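Local coordinates for ribosomal protein s2-related protein (PDB 2JH3), which binds a [4Fe-4S] iron-sulfur cluster and, from its resemblance to chelatases of the CbiX family, may act in metal insertion into a tetrapyrrole such as sirohydrochlorin, at residues Gly47-Gln50 and Gly54-Gln57; Leu145-Ala150 and Ala155-His160; Leu298-Pro301 and Phe306-Arg309. All coordinates share one frame; numbering follows the deposited sequence.

Contact 1 of 3, residues Gly47-Gln50 and Gly54-Gln57; sequences GYWQ and GLRQ
L55 lays its isobutyl end along the backbone of Y48 and W49, and its branches divide the work. Its CG lies 3.4 Å from Y48 O, CD2 turns back toward the same carbonyl group, and CD1 reaches on to W49, ending 3.9 Å from W49 CA. The first torsion explains the reach: with chi1 at -60°, CG stands opposite the carbonyl carbon of L55 and beside its N, which turns the branch point toward Y48 O. Against the indole the approach is oblique, L55 CD1 coming to 4.2 Å from W49 CD1 at the pyrrole end of the ring. The phenol of Y48 points the other way, its OH bonded to E46 and its ring packed on helix 18-35.

The Y48 carbonyl oxygen also takes the polar part of the contact. L55 N gives it a weak hydrogen bond, bent to 122° at the hydrogen, while G54 CA approaches at 3.4 Å from Y48 O in a CA-H...O contact. These belong to a single beta bridge just where strand 43-48, outermost within this chain in the first chelatase-like sheet, gives way to loop. A water receives a second, weak bond from L55 N and donates to W49 O at 3.1 Å, tying the two backbones again. Within 54-57, Q57 OE1 accepts from G54 N at 2.9 Å, the donor tilted 30° from the carbonyl plane.

Replacing L55 by an alanine removes both methyl branches and is likely to open a gap beside W49 and deprive L84 and E87 of helix 78-88 of a neighbour. R56, next in the chain, turns its end away from Y48 and W49 to a salt bridge with E452, and G54 lies about 8 Å from the side chain of cluster ligand C454.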
loop_
_atom_site.group_PDB
_atom_site.type_symbol
_atom_site.label_atom_id
_atom_site.label_comp_id
_atom_site.label_asym_id
_atom_site.label_seq_id
_atom_site.Cartn_x
_atom_site.Cartn_y
_atom_site.Cartn_z
ATOM N N GLY A 47 -11.880 -22.853 -0.556
ATOM C CA GLY A 47 -12.478 -21.603 -0.146
ATOM C C GLY A 47 -12.207 -21.295 1.323
ATOM O O GLY A 47 -11.922 -22.205 2.126
ATOM N N TYR A 48 -12.299 -20.014 1.679
ATOM C CA TYR A 48 -11.957 -19.603 3.051
ATOM C C TYR A 48 -12.956 -18.606 3.581
ATOM O O TYR A 48 -13.546 -17.848 2.839
ATOM C CB TYR A 48 -10.529 -19.026 3.138
ATOM C CG TYR A 48 -9.495 -19.992 2.729
ATOM C CD1 TYR A 48 -9.080 -20.034 1.437
ATOM C CD2 TYR A 48 -8.950 -20.917 3.640
ATOM C CE1 TYR A 48 -8.155 -20.990 0.999
ATOM C CE2 TYR A 48 -8.058 -21.892 3.217
ATOM C CZ TYR A 48 -7.643 -21.904 1.887
ATOM O OH TYR A 48 -6.705 -22.841 1.466
ATOM N N TRP A 49 -13.110 -18.581 4.887
ATOM C CA TRP A 49 -13.926 -17.592 5.515
ATOM C C TRP A 49 -13.234 -16.203 5.453
ATOM O O TRP A 49 -13.868 -15.227 5.077
ATOM C CB TRP A 49 -14.214 -18.019 6.980
ATOM C CG TRP A 49 -15.137 -17.128 7.739
ATOM C CD1 TRP A 49 -15.878 -16.100 7.274
ATOM C CD2 TRP A 49 -15.301 -17.125 9.156
ATOM N NE1 TRP A 49 -16.535 -15.463 8.311
ATOM C CE2 TRP A 49 -16.204 -16.097 9.475
ATOM C CE3 TRP A 49 -14.791 -17.914 10.166
ATOM C CZ2 TRP A 49 -16.619 -15.841 10.788
ATOM C CZ3 TRP A 49 -15.206 -17.668 11.455
ATOM C CH2 TRP A 49 -16.102 -16.640 11.753
ATOM N N GLN A 50 -11.953 -16.141 5.813
ATOM C CA GLN A 50 -11.260 -14.887 6.070
ATOM C C GLN A 50 -10.230 -14.497 4.995
ATOM O O GLN A 50 -9.419 -13.571 5.209
ATOM C CB GLN A 50 -10.584 -14.968 7.438
ATOM C CG GLN A 50 -11.568 -15.055 8.511
ATOM C CD GLN A 50 -12.370 -13.807 8.612
ATOM O OE1 GLN A 50 -11.805 -12.711 8.670
ATOM N NE2 GLN A 50 -13.692 -13.930 8.596
ATOM N N GLY A 54 -12.891 -16.693 -1.419
ATOM C CA GLY A 54 -13.774 -16.486 -0.298
ATOM C C GLY A 54 -15.026 -17.346 -0.465
ATOM O O GLY A 54 -15.301 -17.888 -1.546
ATOM N N LEU A 55 -15.793 -17.467 0.619
ATOM C CA LEU A 55 -17.053 -18.238 0.601
ATOM C C LEU A 55 -18.088 -17.701 -0.396
ATOM O O LEU A 55 -18.897 -18.467 -0.943
ATOM C CB LEU A 55 -17.686 -18.267 2.001
ATOM C CG LEU A 55 -16.805 -18.920 3.096
ATOM C CD1 LEU A 55 -17.511 -18.776 4.446
ATOM C CD2 LEU A 55 -16.479 -20.330 2.756
ATOM N N ARG A 56 -18.074 -16.391 -0.606
ATOM C CA ARG A 56 -18.944 -15.748 -1.593
ATOM C C ARG A 56 -18.517 -15.962 -3.029
ATOM O O ARG A 56 -19.271 -15.635 -3.946
ATOM C CB ARG A 56 -19.033 -14.221 -1.326
ATOM C CG ARG A 56 -19.452 -13.829 0.144
ATOM C CD ARG A 56 -20.918 -14.233 0.449
ATOM N NE ARG A 56 -21.893 -13.453 -0.308
ATOM C CZ ARG A 56 -23.208 -13.580 -0.265
ATOM N NH1 ARG A 56 -23.760 -14.564 0.408
ATOM N NH2 ARG A 56 -23.975 -12.730 -0.920
ATOM N N GLN A 57 -17.301 -16.438 -3.231
ATOM C CA GLN A 57 -16.698 -16.557 -4.549
ATOM C C GLN A 57 -16.644 -18.007 -4.977
ATOM O O GLN A 57 -16.764 -18.335 -6.146
ATOM C CB GLN A 57 -15.252 -16.014 -4.465
ATOM C CG GLN A 57 -15.139 -14.584 -3.967
ATOM C CD GLN A 57 -13.676 -14.143 -4.039
ATOM O OE1 GLN A 57 -12.772 -14.924 -3.656
ATOM N NE2 GLN A 57 -13.424 -12.985 -4.652
HETATM O O HOH W 1 -16.333 -15.400 3.176
#

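Contact 2 of 3, residues Leu145-Ala150 and Ala155-His160; sequences LLLLAA and AALETH
The beta-alpha-beta unit of strand 144-149, helix 155-167 and strand 172-177 opens the second chelatase-like sheet, and this contact packs the start of its helix back against its first strand. The short axes run almost antiparallel, at 171°, and approach to 9.9 Å, a spacing bridged chiefly by side chains.

L157 is the residue that fills it. Its CG sits anti to the backbone N, chi1 174°, which carries the branch point toward the strand, where the two methyls part and each finds its own partner. CD1 meets the end of the opposing leucine, 3.7 Å from L147 CD1, whereas CD2 goes to the small alanine further along the strand, 3.9 Å from A149 CB. Between these two points the fork straddles L147 CB, which lies 4.1 Å from L157 CD1 and equally far from CD2. The two leucines cross obliquely; L147 has CG beside its own backbone N, and of its methyls only CD1 comes close to L157. No hydrogen bond spans this essentially apolar, buried interface. The helix start is held separately, N154 OD1 accepting from L157 N.

Further along the helix, H160 turns the end of its ring away from the strand, toward M122 of helix 122-133, and gives a weak hydrogen bond to H119 O. Strand 144-149 itself is flanked by parallel strands 172-177 and 207-211. V173 of the former and I126 of helix 122-133 pack against L147, L177 lies against A149, and F212, just beyond strand 207-211, touches L157.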
loop_
_atom_site.group_PDB
_atom_site.type_symbol
_atom_site.label_atom_id
_atom_site.label_comp_id
_atom_site.label_asym_id
_atom_site.label_seq_id
_atom_site.Cartn_x
_atom_site.Cartn_y
_atom_site.Cartn_z
ATOM N N LEU A 145 -2.204 -40.835 25.980
ATOM C CA LEU A 145 -2.513 -40.031 24.791
ATOM C C LEU A 145 -3.219 -38.813 25.300
ATOM O O LEU A 145 -4.274 -38.927 25.866
ATOM C CB LEU A 145 -3.519 -40.758 23.890
ATOM C CG LEU A 145 -3.480 -40.404 22.385
ATOM C CD1 LEU A 145 -4.786 -40.636 21.766
ATOM C CD2 LEU A 145 -2.897 -39.050 22.045
ATOM N N LEU A 146 -2.626 -37.653 25.113
ATOM C CA LEU A 146 -3.277 -36.420 25.514
ATOM C C LEU A 146 -3.723 -35.663 24.253
ATOM O O LEU A 146 -2.936 -35.465 23.356
ATOM C CB LEU A 146 -2.273 -35.548 26.288
ATOM C CG LEU A 146 -2.148 -35.619 27.816
ATOM C CD1 LEU A 146 -2.749 -36.797 28.439
ATOM C CD2 LEU A 146 -0.668 -35.442 28.184
ATOM N N LEU A 147 -4.963 -35.180 24.264
ATOM C CA LEU A 147 -5.568 -34.481 23.124
ATOM C C LEU A 147 -5.838 -33.035 23.548
ATOM O O LEU A 147 -6.649 -32.799 24.432
ATOM C CB LEU A 147 -6.891 -35.152 22.723
ATOM C CG LEU A 147 -6.775 -36.658 22.397
ATOM C CD1 LEU A 147 -8.109 -37.252 22.045
ATOM C CD2 LEU A 147 -5.789 -36.900 21.311
ATOM N N LEU A 148 -5.175 -32.082 22.893
ATOM C CA LEU A 148 -5.354 -30.659 23.190
ATOM C C LEU A 148 -6.527 -30.004 22.401
ATOM O O LEU A 148 -6.508 -30.004 21.208
ATOM C CB LEU A 148 -4.059 -29.949 22.871
ATOM C CG LEU A 148 -3.970 -28.472 23.195
ATOM C CD1 LEU A 148 -4.056 -28.227 24.712
ATOM C CD2 LEU A 148 -2.703 -27.946 22.612
ATOM N N ALA A 149 -7.560 -29.528 23.092
ATOM C CA ALA A 149 -8.587 -28.655 22.502
ATOM C C ALA A 149 -8.329 -27.169 22.701
ATOM O O ALA A 149 -7.800 -26.739 23.740
ATOM C CB ALA A 149 -9.901 -28.968 23.056
ATOM N N ALA A 150 -8.790 -26.374 21.733
ATOM C CA ALA A 150 -8.572 -24.921 21.734
ATOM C C ALA A 150 -9.366 -24.225 22.803
ATOM O O ALA A 150 -8.890 -23.273 23.432
ATOM C CB ALA A 150 -8.945 -24.337 20.347
ATOM N N ALA A 155 -17.144 -31.145 22.017
ATOM C CA ALA A 155 -17.885 -32.384 22.118
ATOM C C ALA A 155 -17.475 -33.391 21.082
ATOM O O ALA A 155 -17.474 -34.553 21.346
ATOM C CB ALA A 155 -19.336 -32.066 21.966
ATOM N N ALA A 156 -17.085 -32.964 19.887
ATOM C CA ALA A 156 -16.652 -33.925 18.856
ATOM C C ALA A 156 -15.360 -34.595 19.276
ATOM O O ALA A 156 -15.185 -35.808 19.101
ATOM C CB ALA A 156 -16.493 -33.240 17.508
ATOM N N LEU A 157 -14.434 -33.828 19.837
ATOM C CA LEU A 157 -13.185 -34.421 20.273
ATOM C C LEU A 157 -13.398 -35.431 21.401
ATOM O O LEU A 157 -12.729 -36.479 21.445
ATOM C CB LEU A 157 -12.186 -33.335 20.703
ATOM C CG LEU A 157 -10.877 -33.837 21.307
ATOM C CD1 LEU A 157 -10.176 -34.697 20.337
ATOM C CD2 LEU A 157 -10.008 -32.647 21.733
ATOM N N GLU A 158 -14.319 -35.103 22.311
ATOM C CA GLU A 158 -14.715 -36.036 23.386
ATOM C C GLU A 158 -15.252 -37.359 22.804
ATOM O O GLU A 158 -14.910 -38.456 23.252
ATOM C CB GLU A 158 -15.751 -35.373 24.286
ATOM C CG GLU A 158 -15.189 -34.090 25.019
ATOM C CD GLU A 158 -14.234 -34.385 26.203
ATOM O OE1 GLU A 158 -14.026 -35.596 26.504
ATOM O OE2 GLU A 158 -13.703 -33.397 26.838
ATOM N N THR A 159 -16.018 -37.268 21.733
ATOM C CA THR A 159 -16.460 -38.517 21.061
ATOM C C THR A 159 -15.274 -39.342 20.583
ATOM O O THR A 159 -15.147 -40.508 20.922
ATOM C CB THR A 159 -17.464 -38.167 19.988
ATOM O OG1 THR A 159 -18.611 -37.619 20.650
ATOM C CG2 THR A 159 -17.862 -39.372 19.168
ATOM N N HIS A 160 -14.327 -38.715 19.901
ATOM C CA HIS A 160 -13.125 -39.410 19.479
ATOM C C HIS A 160 -12.247 -39.941 20.622
ATOM O O HIS A 160 -11.611 -41.002 20.472
ATOM C CB HIS A 160 -12.268 -38.492 18.623
ATOM C CG HIS A 160 -12.991 -38.019 17.408
ATOM N ND1 HIS A 160 -13.057 -36.686 17.034
ATOM C CD2 HIS A 160 -13.808 -38.690 16.572
ATOM C CE1 HIS A 160 -13.850 -36.581 15.975
ATOM N NE2 HIS A 160 -14.318 -37.779 15.677
#

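Contact 3 of 3, residues Leu298-Pro301 and Phe306-Arg309; sequences LLTP and FELR
Four backbone hydrogen bonds join L298 to R309 and T300 to E307, the hydrogen-bonded pairs of an antiparallel beta hairpin in the stabilising domain. The E307 N to T300 O bond is the shortest, 2.8 Å, and nearly straight at 173°. On the face carrying L298, T300, E307 and R309, the guanidinium of R309 grips the E307 carboxylate side-on. R309 NH2 meets E307 OE1 on its syn side at 2.9 Å, and the oxygen lies close to the guanidinium plane, while R309 NE reaches E307 OE2 at 3.0 Å from above the carboxylate. R356 adds a second salt bridge at E307 OE1, probably favouring a charged carboxylate. A water between L298 O, T300 OG1 and E307 OE2 also links the strands, its approach to T300 OG1 doubtfully short.

The other face is apolar. L299 and L308 lie side by side and point the same way, facing helix 361-371, L364 meeting L299 and L368 meeting L308. F306 turns to the side of the strands, its CB against L299 CD1 and F306 CD1 4.0 Å from P301 CA. L299 CG, anti to the backbone N at chi1 -178°, brings CD1 to 3.6 Å from L308 CD1.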
loop_
_atom_site.group_PDB
_atom_site.type_symbol
_atom_site.label_atom_id
_atom_site.label_comp_id
_atom_site.label_asym_id
_atom_site.label_seq_id
_atom_site.Cartn_x
_atom_site.Cartn_y
_atom_site.Cartn_z
ATOM N N LEU A 298 1.550 -10.608 -16.436
ATOM C CA LEU A 298 1.813 -10.715 -17.856
ATOM C C LEU A 298 1.716 -12.208 -18.230
ATOM O O LEU A 298 2.388 -13.040 -17.626
ATOM C CB LEU A 298 3.208 -10.176 -18.217
ATOM C CG LEU A 298 3.566 -10.189 -19.716
ATOM C CD1 LEU A 298 2.669 -9.396 -20.498
ATOM C CD2 LEU A 298 4.972 -9.703 -19.928
ATOM N N LEU A 299 0.813 -12.537 -19.158
ATOM C CA LEU A 299 0.562 -13.917 -19.595
ATOM C C LEU A 299 1.042 -14.031 -21.073
ATOM O O LEU A 299 0.553 -13.290 -21.923
ATOM C CB LEU A 299 -0.926 -14.194 -19.414
ATOM C CG LEU A 299 -1.506 -15.574 -19.735
ATOM C CD1 LEU A 299 -0.657 -16.765 -19.140
ATOM C CD2 LEU A 299 -2.955 -15.655 -19.302
ATOM N N THR A 300 2.046 -14.908 -21.338
ATOM C CA THR A 300 2.774 -14.995 -22.609
ATOM C C THR A 300 2.669 -16.473 -23.085
ATOM O O THR A 300 2.889 -17.380 -22.292
ATOM C CB THR A 300 4.239 -14.676 -22.418
ATOM O OG1 THR A 300 4.361 -13.439 -21.711
ATOM C CG2 THR A 300 4.934 -14.469 -23.731
ATOM N N PRO A 301 2.312 -16.722 -24.350
ATOM C CA PRO A 301 2.480 -18.101 -24.871
ATOM C C PRO A 301 3.971 -18.418 -24.868
ATOM O O PRO A 301 4.777 -17.566 -25.281
ATOM C CB PRO A 301 1.991 -18.019 -26.351
ATOM C CG PRO A 301 1.438 -16.719 -26.520
ATOM C CD PRO A 301 1.689 -15.821 -25.334
ATOM N N PHE A 306 2.564 -21.892 -21.129
ATOM C CA PHE A 306 2.323 -20.490 -20.893
ATOM C C PHE A 306 3.303 -19.994 -19.879
ATOM O O PHE A 306 3.619 -20.728 -18.913
ATOM C CB PHE A 306 0.881 -20.296 -20.437
ATOM C CG PHE A 306 -0.075 -20.593 -21.485
ATOM C CD1 PHE A 306 -0.358 -19.631 -22.501
ATOM C CD2 PHE A 306 -0.682 -21.831 -21.521
ATOM C CE1 PHE A 306 -1.239 -19.971 -23.524
ATOM C CE2 PHE A 306 -1.559 -22.164 -22.574
ATOM C CZ PHE A 306 -1.828 -21.234 -23.541
ATOM N N GLU A 307 3.739 -18.757 -20.031
ATOM C CA GLU A 307 4.575 -18.124 -18.961
ATOM C C GLU A 307 3.791 -16.995 -18.282
ATOM O O GLU A 307 3.111 -16.194 -18.945
ATOM C CB GLU A 307 5.871 -17.558 -19.519
ATOM C CG GLU A 307 6.850 -17.148 -18.357
ATOM C CD GLU A 307 7.770 -15.931 -18.610
ATOM O OE1 GLU A 307 9.017 -16.095 -18.535
ATOM O OE2 GLU A 307 7.269 -14.825 -18.865
ATOM N N LEU A 308 3.806 -16.970 -16.958
ATOM C CA LEU A 308 3.311 -15.820 -16.186
ATOM C C LEU A 308 4.457 -15.146 -15.403
ATOM O O LEU A 308 5.410 -15.805 -14.908
ATOM C CB LEU A 308 2.226 -16.299 -15.247
ATOM C CG LEU A 308 0.918 -16.903 -15.813
ATOM C CD1 LEU A 308 1.119 -18.350 -16.386
ATOM C CD2 LEU A 308 -0.045 -17.030 -14.840
ATOM N N ARG A 309 4.417 -13.826 -15.298
ATOM C CA ARG A 309 5.357 -13.082 -14.443
ATOM C C ARG A 309 4.682 -11.772 -14.085
ATOM O O ARG A 309 3.639 -11.422 -14.631
ATOM C CB ARG A 309 6.710 -12.808 -15.139
ATOM C CG ARG A 309 6.622 -11.868 -16.273
ATOM C CD ARG A 309 7.957 -11.569 -16.860
ATOM N NE ARG A 309 8.732 -12.737 -17.369
ATOM C CZ ARG A 309 10.003 -12.651 -17.724
ATOM N NH1 ARG A 309 10.681 -11.518 -17.661
ATOM N NH2 ARG A 309 10.617 -13.682 -18.191
HETATM O O HOH W 2 4.952 -13.540 -19.312
#

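How the contacts relate
Three ways of pairing neighbouring segments follow one another in series along one chain. Contact 1 lies nearest the centre of the chain, about 8 Å from it, and is partly buried; contacts 2 and 3 are buried but peripheral, on opposite sides of that centre, about 47 Å apart between their own centres. Contacts 1 and 2 each leave a strand of a chelatase-like sheet, one for a loop near the iron-sulfur cluster, the other for a helix, whereas contact 3 joins two strands. The chemistry follows: a weakly bonded single bridge, a water and a leucine packed on W49 in contact 1; aliphatic side chains without hydrogen bonds in contact 2; a hydrogen-bond ladder with charge on one face in contact 3.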